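Local coordinates for protein alanine racemase 1 (Caldanaerobacter subterraneus subsp. tengcongensis MB4, PDB 4Y2W) that belongs to the alanine racemase family, whose subunit joins an N-terminal TIM barrel to a C-terminal domain built largely of beta strands, here in a two-chain assembly, at residues I132-G137 / D185-L190; H168-S173 / K181-K186; D175-C180 / I212-Y217. The protein carries 1 engineered substitution. All blocks are in the same frame, centred on the assembly; numbering follows the deposited sequence.

How the contacts relate
All three contacts lie in the N-terminal barrel and use helix 177-195. From the N terminus, the loop 132-137, which follows strand 126-131, is the first to be met; contact 1 closes a long excursion of the chain, through helix 144-155 and strand 160-166, by bringing it to residues 185-190 of the helix. Contact 2 starts within that excursion, at 168-173, and closes a short loop on 181-186. It nests largely within contact 1, the two sharing D185 and K186. Contact 3 crosses both, running from 175-180 forward to 212-217. Together they tie helix 177-195 to the loops after strands 126-131 and 160-166 and to the end of helix 209-214 with the loop beyond it.

Contact 1 of 3, residues I132-G137 / D185-L190; sequences IDTGLG and DKFMNL
I132 meets F187 and L190 with different parts of its branched side chain. Its CG1 comes in at the edge of the F187 ring, near the ring plane and 3.7 Å from F187 CE1, and the two side chains cross at about a right angle. Having CG1 beside the backbone N (chi1 -48°) sends the longer arm of I132 on toward the helix, where I132 CD1 and L190 CD2 meet tip to tip at 3.6 Å. A beta-branched residue suits this place, because CG2 of I132 also approaches L190 CD2, at 3.9 Å. T134 CG2 sits 3.9 Å from F187 CB, the two side chains meeting at a slant. The methyl of this threonine packs on F187, while OG1 is hydrogen-bonded to S167 OG and to Q183 NE2 of the same helix.

The contact belongs to the TIM barrel, joining the loop that leaves the C-terminal end of strand 126-131 to the outer helix 177-195; I165 and F144 pack around the same apolar group. At the more exposed margin, the aliphatic chain of K186 passes the loop backbone, with K186 CD 4.1 Å from T134 O.

The loop is held in shape by D133, whose OD1 takes two backbone bonds. G135 N donates to D133 OD1 at 3.2 Å, making an Asx turn, and G137 N donates to the syn lone pair of D133 OD1 at 2.9 Å. G135 adopts backbone angles (phi 160°) at which a CB would press on the carbonyl oxygen of T134. From G137 O the loop reaches K258 of the second subunit.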
loop_
_atom_site.group_PDB
_atom_site.type_symbol
_atom_site.label_atom_id
_atom_site.label_comp_id
_atom_site.label_asym_id
_atom_site.label_seq_id
_atom_site.Cartn_x
_atom_site.Cartn_y
_atom_site.Cartn_z
ATOM N N ILE A 132 -24.320 1.520 17.309
ATOM C CA ILE A 132 -25.534 0.787 17.100
ATOM C C ILE A 132 -25.595 0.212 15.700
ATOM O O ILE A 132 -25.347 0.889 14.736
ATOM C CB ILE A 132 -26.747 1.691 17.346
ATOM C CG1 ILE A 132 -26.578 2.434 18.650
ATOM C CG2 ILE A 132 -28.014 0.881 17.403
ATOM C CD1 ILE A 132 -26.606 1.541 19.862
ATOM N N ASP A 133 -25.949 -1.052 15.601
ATOM C CA ASP A 133 -26.084 -1.696 14.302
ATOM C C ASP A 133 -27.541 -1.622 13.847
ATOM O O ASP A 133 -28.388 -2.386 14.311
ATOM C CB ASP A 133 -25.615 -3.147 14.392
ATOM C CG ASP A 133 -25.345 -3.760 13.037
ATOM O OD1 ASP A 133 -26.036 -3.393 12.058
ATOM O OD2 ASP A 133 -24.433 -4.615 12.955
ATOM N N THR A 134 -27.826 -0.696 12.936
ATOM C CA THR A 134 -29.188 -0.457 12.469
ATOM C C THR A 134 -29.506 -1.151 11.144
ATOM O O THR A 134 -30.589 -0.953 10.597
ATOM C CB THR A 134 -29.458 1.053 12.310
ATOM O OG1 THR A 134 -28.439 1.646 11.497
ATOM C CG2 THR A 134 -29.473 1.740 13.665
ATOM N N GLY A 135 -28.585 -1.972 10.637
ATOM C CA GLY A 135 -28.788 -2.654 9.349
ATOM C C GLY A 135 -27.533 -3.161 8.648
ATOM O O GLY A 135 -27.581 -4.175 7.943
ATOM N N LEU A 136 -26.418 -2.454 8.839
ATOM C CA LEU A 136 -25.148 -2.769 8.176
ATOM C C LEU A 136 -24.561 -4.144 8.544
ATOM O O LEU A 136 -23.806 -4.729 7.761
ATOM C CB LEU A 136 -24.130 -1.661 8.480
ATOM C CG LEU A 136 -22.737 -1.723 7.844
ATOM C CD1 LEU A 136 -22.795 -1.622 6.326
ATOM C CD2 LEU A 136 -21.862 -0.616 8.414
ATOM N N GLY A 137 -24.901 -4.655 9.727
ATOM C CA GLY A 137 -24.452 -5.982 10.164
ATOM C C GLY A 137 -22.960 -6.091 10.446
ATOM O O GLY A 137 -22.409 -7.191 10.453
ATOM N N ASP A 185 -34.875 5.620 11.626
ATOM C CA ASP A 185 -35.980 5.467 12.576
ATOM C C ASP A 185 -35.623 4.503 13.712
ATOM O O ASP A 185 -35.811 4.837 14.882
ATOM C CB ASP A 185 -37.258 5.001 11.861
ATOM C CG ASP A 185 -37.864 6.080 10.965
ATOM O OD1 ASP A 185 -37.373 7.230 10.967
ATOM O OD2 ASP A 185 -38.842 5.775 10.253
ATOM N N LYS A 186 -35.105 3.322 13.373
ATOM C CA LYS A 186 -34.652 2.359 14.386
ATOM C C LYS A 186 -33.717 3.018 15.389
ATOM O O LYS A 186 -33.854 2.833 16.599
ATOM C CB LYS A 186 -33.917 1.186 13.741
ATOM C CG LYS A 186 -34.817 0.167 13.073
ATOM C CD LYS A 186 -34.041 -1.102 12.762
ATOM C CE LYS A 186 -34.868 -2.076 11.942
ATOM N NZ LYS A 186 -34.108 -3.317 11.630
ATOM N N PHE A 187 -32.768 3.789 14.861
ATOM C CA PHE A 187 -31.785 4.497 15.671
ATOM C C PHE A 187 -32.473 5.468 16.626
ATOM O O PHE A 187 -32.263 5.404 17.837
ATOM C CB PHE A 187 -30.801 5.244 14.760
ATOM C CG PHE A 187 -29.605 5.806 15.477
ATOM C CD1 PHE A 187 -28.762 4.979 16.206
ATOM C CD2 PHE A 187 -29.308 7.161 15.403
ATOM C CE1 PHE A 187 -27.659 5.494 16.862
ATOM C CE2 PHE A 187 -28.203 7.680 16.055
ATOM C CZ PHE A 187 -27.377 6.846 16.786
ATOM N N MET A 188 -33.313 6.344 16.082
ATOM C CA MET A 188 -34.041 7.322 16.895
ATOM C C MET A 188 -34.983 6.647 17.902
ATOM O O MET A 188 -35.194 7.169 18.993
ATOM C CB MET A 188 -34.834 8.290 16.008
ATOM C CG MET A 188 -33.998 9.139 15.053
ATOM S SD MET A 188 -32.585 10.012 15.767
ATOM C CE MET A 188 -33.325 10.739 17.224
ATOM N N ASN A 189 -35.530 5.489 17.538
ATOM C CA ASN A 189 -36.408 4.729 18.433
ATOM C C ASN A 189 -35.679 4.147 19.645
ATOM O O ASN A 189 -36.260 4.028 20.727
ATOM C CB ASN A 189 -37.135 3.618 17.667
ATOM C CG ASN A 189 -38.249 4.151 16.772
ATOM O OD1 ASN A 189 -38.314 5.346 16.466
ATOM N ND2 ASN A 189 -39.134 3.259 16.346
ATOM N N LEU A 190 -34.414 3.786 19.466
ATOM C CA LEU A 190 -33.576 3.382 20.590
ATOM C C LEU A 190 -33.235 4.581 21.478
ATOM O O LEU A 190 -33.138 4.438 22.696
ATOM C CB LEU A 190 -32.290 2.715 20.101
ATOM C CG LEU A 190 -31.385 2.113 21.182
ATOM C CD1 LEU A 190 -32.117 1.033 21.965
ATOM C CD2 LEU A 190 -30.113 1.554 20.563
#

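Contact 2 of 3, residues H168-S173 / K181-K186; sequences HFAAAS and KEQFDK
The loop 168-173 runs past helix segment 181-186 with the CA atoms of F169 and Q183 7.0 Å apart and the CB of Q183 directed toward it. This is a beta-alpha connection of the TIM barrel: the chain leaves strand 160-166, turns, and enters helix 177-195, whose second turn then grips the loop it came from. A long amide suits the task, since it can both accept and donate. With CG beside the backbone N (chi1 -69°) and the chain extended beyond it, Q183 carries its amide to the loop backbone. OE1 of Q183 accepts from A170 N at 2.9 Å; the bond is almost straight (177°), lies in the carbonyl plane and uses a lone pair. NE2 of Q183 donates a weak, bent bond to H168 O at 3.1 Å and also reaches T134 OG1, so partners at both ends fix the amide's rotation. The CB of H168 points away from the helix, and its side chain belongs to the pocket of the bound alanine, which is consistent with a second-shell role for Q183. The F169 ring, nearly perpendicular to the Q183 amide (87°), meets the helix by its edge, with F169 CE1 4.3 Å from F184 N.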
loop_
_atom_site.group_PDB
_atom_site.type_symbol
_atom_site.label_atom_id
_atom_site.label_comp_id
_atom_site.label_asym_id
_atom_site.label_seq_id
_atom_site.Cartn_x
_atom_site.Cartn_y
_atom_site.Cartn_z
ATOM N N HIS A 168 -24.307 3.574 11.325
ATOM C CA HIS A 168 -23.733 3.716 9.985
ATOM C C HIS A 168 -24.716 3.206 8.930
ATOM O O HIS A 168 -25.275 2.115 9.080
ATOM C CB HIS A 168 -22.420 2.926 9.911
ATOM C CG HIS A 168 -21.489 3.382 8.829
ATOM N ND1 HIS A 168 -20.483 4.298 9.052
ATOM C CD2 HIS A 168 -21.400 3.037 7.523
ATOM C CE1 HIS A 168 -19.821 4.506 7.927
ATOM N NE2 HIS A 168 -20.357 3.753 6.984
ATOM N N PHE A 169 -24.922 3.992 7.872
ATOM C CA PHE A 169 -25.847 3.617 6.797
ATOM C C PHE A 169 -25.242 2.536 5.905
ATOM O O PHE A 169 -24.077 2.632 5.518
ATOM C CB PHE A 169 -26.223 4.832 5.935
ATOM C CG PHE A 169 -27.127 5.819 6.624
ATOM C CD1 PHE A 169 -28.376 5.428 7.095
ATOM C CD2 PHE A 169 -26.742 7.143 6.783
ATOM C CE1 PHE A 169 -29.212 6.335 7.723
ATOM C CE2 PHE A 169 -27.577 8.055 7.409
ATOM C CZ PHE A 169 -28.813 7.650 7.879
ATOM N N ALA A 170 -26.045 1.528 5.566
ATOM C CA ALA A 170 -25.591 0.403 4.747
ATOM C C ALA A 170 -25.646 0.678 3.246
ATOM O O ALA A 170 -24.834 0.140 2.495
ATOM C CB ALA A 170 -26.399 -0.843 5.070
ATOM N N ALA A 171 -26.597 1.502 2.806
ATOM C CA ALA A 171 -26.781 1.767 1.375
ATOM C C ALA A 171 -27.115 3.229 1.081
ATOM O O ALA A 171 -27.988 3.518 0.262
ATOM C CB ALA A 171 -27.857 0.848 0.809
ATOM N N ALA A 172 -26.407 4.145 1.738
ATOM C CA ALA A 172 -26.549 5.577 1.461
ATOM C C ALA A 172 -25.840 5.959 0.156
ATOM O O ALA A 172 -26.336 6.798 -0.604
ATOM C CB ALA A 172 -26.011 6.400 2.622
ATOM N N SER A 173 -24.688 5.339 -0.100
ATOM C CA SER A 173 -23.961 5.515 -1.362
ATOM C C SER A 173 -24.734 4.935 -2.550
ATOM O O SER A 173 -24.616 5.429 -3.673
ATOM C CB SER A 173 -22.582 4.854 -1.279
ATOM O OG SER A 173 -21.793 5.441 -0.258
ATOM N N LYS A 181 -34.012 5.605 5.588
ATOM C CA LYS A 181 -35.113 6.056 6.445
ATOM C C LYS A 181 -35.390 5.005 7.522
ATOM O O LYS A 181 -35.590 5.345 8.688
ATOM C CB LYS A 181 -36.382 6.327 5.616
ATOM C CG LYS A 181 -37.292 7.425 6.159
ATOM C CD LYS A 181 -38.294 6.915 7.185
ATOM C CE LYS A 181 -39.118 8.052 7.777
ATOM N NZ LYS A 181 -38.300 8.999 8.594
ATOM N N GLU A 182 -35.382 3.734 7.126
ATOM C CA GLU A 182 -35.614 2.625 8.050
ATOM C C GLU A 182 -34.546 2.548 9.136
ATOM O O GLU A 182 -34.867 2.361 10.307
ATOM C CB GLU A 182 -35.674 1.300 7.285
ATOM C CG GLU A 182 -35.855 0.068 8.163
ATOM C CD GLU A 182 -35.991 -1.213 7.362
ATOM O OE1 GLU A 182 -35.813 -1.176 6.125
ATOM O OE2 GLU A 182 -36.273 -2.264 7.975
ATOM N N GLN A 183 -33.281 2.677 8.738
ATOM C CA GLN A 183 -32.160 2.627 9.681
ATOM C C GLN A 183 -32.193 3.815 10.635
ATOM O O GLN A 183 -31.903 3.677 11.824
ATOM C CB GLN A 183 -30.816 2.610 8.943
ATOM C CG GLN A 183 -30.519 1.333 8.175
ATOM C CD GLN A 183 -29.091 1.286 7.662
ATOM O OE1 GLN A 183 -28.841 1.461 6.467
ATOM N NE2 GLN A 183 -28.142 1.057 8.565
ATOM N N PHE A 184 -32.541 4.982 10.102
ATOM C CA PHE A 184 -32.620 6.201 10.902
ATOM C C PHE A 184 -33.684 6.087 11.997
ATOM O O PHE A 184 -33.421 6.405 13.154
ATOM C CB PHE A 184 -32.911 7.405 10.005
ATOM C CG PHE A 184 -32.873 8.720 10.727
ATOM C CD1 PHE A 184 -31.662 9.327 11.021
ATOM C CD2 PHE A 184 -34.048 9.351 11.113
ATOM C CE1 PHE A 184 -31.622 10.537 11.691
ATOM C CE2 PHE A 184 -34.015 10.561 11.780
ATOM C CZ PHE A 184 -32.800 11.156 12.070
ATOM N N ASP A 185 -34.875 5.620 11.626
ATOM C CA ASP A 185 -35.980 5.467 12.576
ATOM C C ASP A 185 -35.623 4.503 13.712
ATOM O O ASP A 185 -35.811 4.837 14.882
ATOM C CB ASP A 185 -37.258 5.001 11.861
ATOM C CG ASP A 185 -37.864 6.080 10.965
ATOM O OD1 ASP A 185 -37.373 7.230 10.967
ATOM O OD2 ASP A 185 -38.842 5.775 10.253
ATOM N N LYS A 186 -35.105 3.322 13.373
ATOM C CA LYS A 186 -34.652 2.359 14.386
ATOM C C LYS A 186 -33.717 3.018 15.389
ATOM O O LYS A 186 -33.854 2.833 16.599
ATOM C CB LYS A 186 -33.917 1.186 13.741
ATOM C CG LYS A 186 -34.817 0.167 13.073
ATOM C CD LYS A 186 -34.041 -1.102 12.762
ATOM C CE LYS A 186 -34.868 -2.076 11.942
ATOM N NZ LYS A 186 -34.108 -3.317 11.630
#

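Contact 3 of 3, residues D175-C180 / I212-Y217; sequences DDRDYC and ILNLNY
OD1 of D175 stands between two nitrogen-bearing side chains. R177 NE donates to D175 OD1 at 2.7 Å in a salt bridge; NE meets the oxygen on its syn side, and the oxygen stands 31° out of the guanidinium plane. N214 ND2 lies 3.2 Å from D175 OD1 across the contact. The bridge and a bend in the arginine chain at chi2 (-100°) bring the guanidinium flat over N214. The two planar groups are only 4° from parallel and stacked, with R177 NH2 3.5 Å from N214 CB. L215 CD1 lies over the same guanidinium face, 3.9 Å from R177 NH1. An arginine serves well here, as its flat head can cover an asparagine and a leucine while its charge is met by D175; a long, weak ion pair with E239 adds to this.

The other branch of L215, CD2, packs on C180 CB at 3.4 Å; a small side chain such as C180 suits this buried place. L215 CB lies over one face of the Y217 ring, and Y217 OH comes 3.9 Å from C180 CB. D176 is the N-cap of the helix, OD1 accepting from Y179 N at 3.3 Å. Such packing between the start of helix 177-195, with the turn before it, and the end of helix 209-214 with the loop that follows is that of neighbouring outer helices of a TIM barrel.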
loop_
_atom_site.group_PDB
_atom_site.type_symbol
_atom_site.label_atom_id
_atom_site.label_comp_id
_atom_site.label_asym_id
_atom_site.label_seq_id
_atom_site.Cartn_x
_atom_site.Cartn_y
_atom_site.Cartn_z
ATOM N N ASP A 175 -27.999 4.843 -2.458
ATOM C CA ASP A 175 -29.204 5.672 -2.443
ATOM C C ASP A 175 -30.490 4.847 -2.343
ATOM O O ASP A 175 -31.450 5.075 -3.079
ATOM C CB ASP A 175 -29.235 6.608 -3.661
ATOM C CG ASP A 175 -30.137 7.813 -3.452
ATOM O OD1 ASP A 175 -30.216 8.322 -2.313
ATOM O OD2 ASP A 175 -30.763 8.260 -4.433
ATOM N N ASP A 176 -30.486 3.880 -1.430
ATOM C CA ASP A 176 -31.698 3.182 -1.027
ATOM C C ASP A 176 -32.313 4.009 0.095
ATOM O O ASP A 176 -31.985 3.827 1.272
ATOM C CB ASP A 176 -31.374 1.758 -0.557
ATOM C CG ASP A 176 -32.615 0.942 -0.223
ATOM O OD1 ASP A 176 -33.731 1.505 -0.145
ATOM O OD2 ASP A 176 -32.467 -0.282 -0.033
ATOM N N ARG A 177 -33.199 4.925 -0.289
ATOM C CA ARG A 177 -33.770 5.903 0.640
ATOM C C ARG A 177 -34.671 5.236 1.678
ATOM O O ARG A 177 -34.691 5.646 2.839
ATOM C CB ARG A 177 -34.559 6.971 -0.125
ATOM C CG ARG A 177 -33.741 7.756 -1.145
ATOM C CD ARG A 177 -33.301 9.125 -0.635
ATOM N NE ARG A 177 -32.416 9.794 -1.595
ATOM C CZ ARG A 177 -32.176 11.107 -1.644
ATOM N NH1 ARG A 177 -32.759 11.949 -0.795
ATOM N NH2 ARG A 177 -31.347 11.587 -2.565
ATOM N N ASP A 178 -35.407 4.212 1.256
ATOM C CA ASP A 178 -36.275 3.457 2.162
ATOM C C ASP A 178 -35.496 2.785 3.290
ATOM O O ASP A 178 -35.952 2.769 4.435
ATOM C CB ASP A 178 -37.075 2.397 1.396
ATOM C CG ASP A 178 -38.184 2.998 0.549
ATOM O OD1 ASP A 178 -38.183 4.227 0.314
ATOM O OD2 ASP A 178 -39.066 2.228 0.118
ATOM N N TYR A 179 -34.326 2.236 2.968
ATOM C CA TYR A 179 -33.491 1.581 3.973
ATOM C C TYR A 179 -32.803 2.602 4.880
ATOM O O TYR A 179 -32.710 2.395 6.087
ATOM C CB TYR A 179 -32.457 0.664 3.320
ATOM C CG TYR A 179 -31.963 -0.427 4.243
ATOM C CD1 TYR A 179 -32.820 -1.438 4.665
ATOM C CD2 TYR A 179 -30.645 -0.453 4.692
ATOM C CE1 TYR A 179 -32.383 -2.443 5.509
ATOM C CE2 TYR A 179 -30.199 -1.457 5.536
ATOM C CZ TYR A 179 -31.074 -2.450 5.941
ATOM O OH TYR A 179 -30.652 -3.456 6.778
ATOM N N CYS A 180 -32.328 3.703 4.303
ATOM C CA CYS A 180 -31.765 4.797 5.095
ATOM C C CYS A 180 -32.799 5.359 6.077
ATOM O O CYS A 180 -32.500 5.559 7.254
ATOM C CB CYS A 180 -31.240 5.915 4.191
ATOM S SG CYS A 180 -29.716 5.523 3.295
ATOM N N ILE A 212 -24.949 12.873 4.091
ATOM C CA ILE A 212 -24.760 14.307 4.315
ATOM C C ILE A 212 -25.279 15.118 3.127
ATOM O O ILE A 212 -25.865 16.189 3.308
ATOM C CB ILE A 212 -23.277 14.643 4.575
ATOM C CG1 ILE A 212 -22.840 14.076 5.928
ATOM C CG2 ILE A 212 -23.038 16.152 4.557
ATOM C CD1 ILE A 212 -21.352 13.825 6.033
ATOM N N LEU A 213 -25.062 14.605 1.920
ATOM C CA LEU A 213 -25.513 15.281 0.706
ATOM C C LEU A 213 -27.023 15.144 0.518
ATOM O O LEU A 213 -27.722 16.129 0.269
ATOM C CB LEU A 213 -24.787 14.714 -0.516
ATOM C CG LEU A 213 -23.269 14.932 -0.561
ATOM C CD1 LEU A 213 -22.634 14.045 -1.620
ATOM C CD2 LEU A 213 -22.929 16.395 -0.813
ATOM N N ASN A 214 -27.511 13.915 0.656
ATOM C CA ASN A 214 -28.896 13.576 0.345
ATOM C C ASN A 214 -29.842 13.801 1.520
ATOM O O ASN A 214 -30.800 14.569 1.427
ATOM C CB ASN A 214 -28.983 12.106 -0.082
ATOM C CG ASN A 214 -28.119 11.784 -1.288
ATOM O OD1 ASN A 214 -27.563 12.675 -1.931
ATOM N ND2 ASN A 214 -28.000 10.494 -1.596
ATOM N N LEU A 215 -29.557 13.121 2.625
ATOM C CA LEU A 215 -30.485 13.008 3.749
ATOM C C LEU A 215 -30.275 14.114 4.781
ATOM O O LEU A 215 -29.489 13.959 5.715
ATOM C CB LEU A 215 -30.314 11.635 4.414
ATOM C CG LEU A 215 -30.831 10.375 3.698
ATOM C CD1 LEU A 215 -30.774 10.442 2.181
ATOM C CD2 LEU A 215 -30.059 9.155 4.175
ATOM N N ASN A 216 -30.999 15.220 4.627
ATOM C CA ASN A 216 -30.858 16.367 5.534
ATOM C C ASN A 216 -31.251 16.033 6.983
ATOM O O ASN A 216 -30.771 16.665 7.925
ATOM C CB ASN A 216 -31.684 17.562 5.033
ATOM C CG ASN A 216 -30.853 18.820 4.855
ATOM O OD1 ASN A 216 -31.104 19.846 5.495
ATOM N ND2 ASN A 216 -29.859 18.752 3.976
ATOM N N TYR A 217 -32.131 15.045 7.150
ATOM C CA TYR A 217 -32.566 14.599 8.480
ATOM C C TYR A 217 -31.477 13.867 9.262
ATOM O O TYR A 217 -31.436 13.947 10.491
ATOM C CB TYR A 217 -33.822 13.718 8.385
ATOM C CG TYR A 217 -33.681 12.434 7.585
ATOM C CD1 TYR A 217 -33.123 11.289 8.151
ATOM C CD2 TYR A 217 -34.144 12.354 6.275
ATOM C CE1 TYR A 217 -33.006 10.114 7.426
ATOM C CE2 TYR A 217 -34.035 11.182 5.544
ATOM C CZ TYR A 217 -33.468 10.066 6.122
ATOM O OH TYR A 217 -33.361 8.902 5.397
#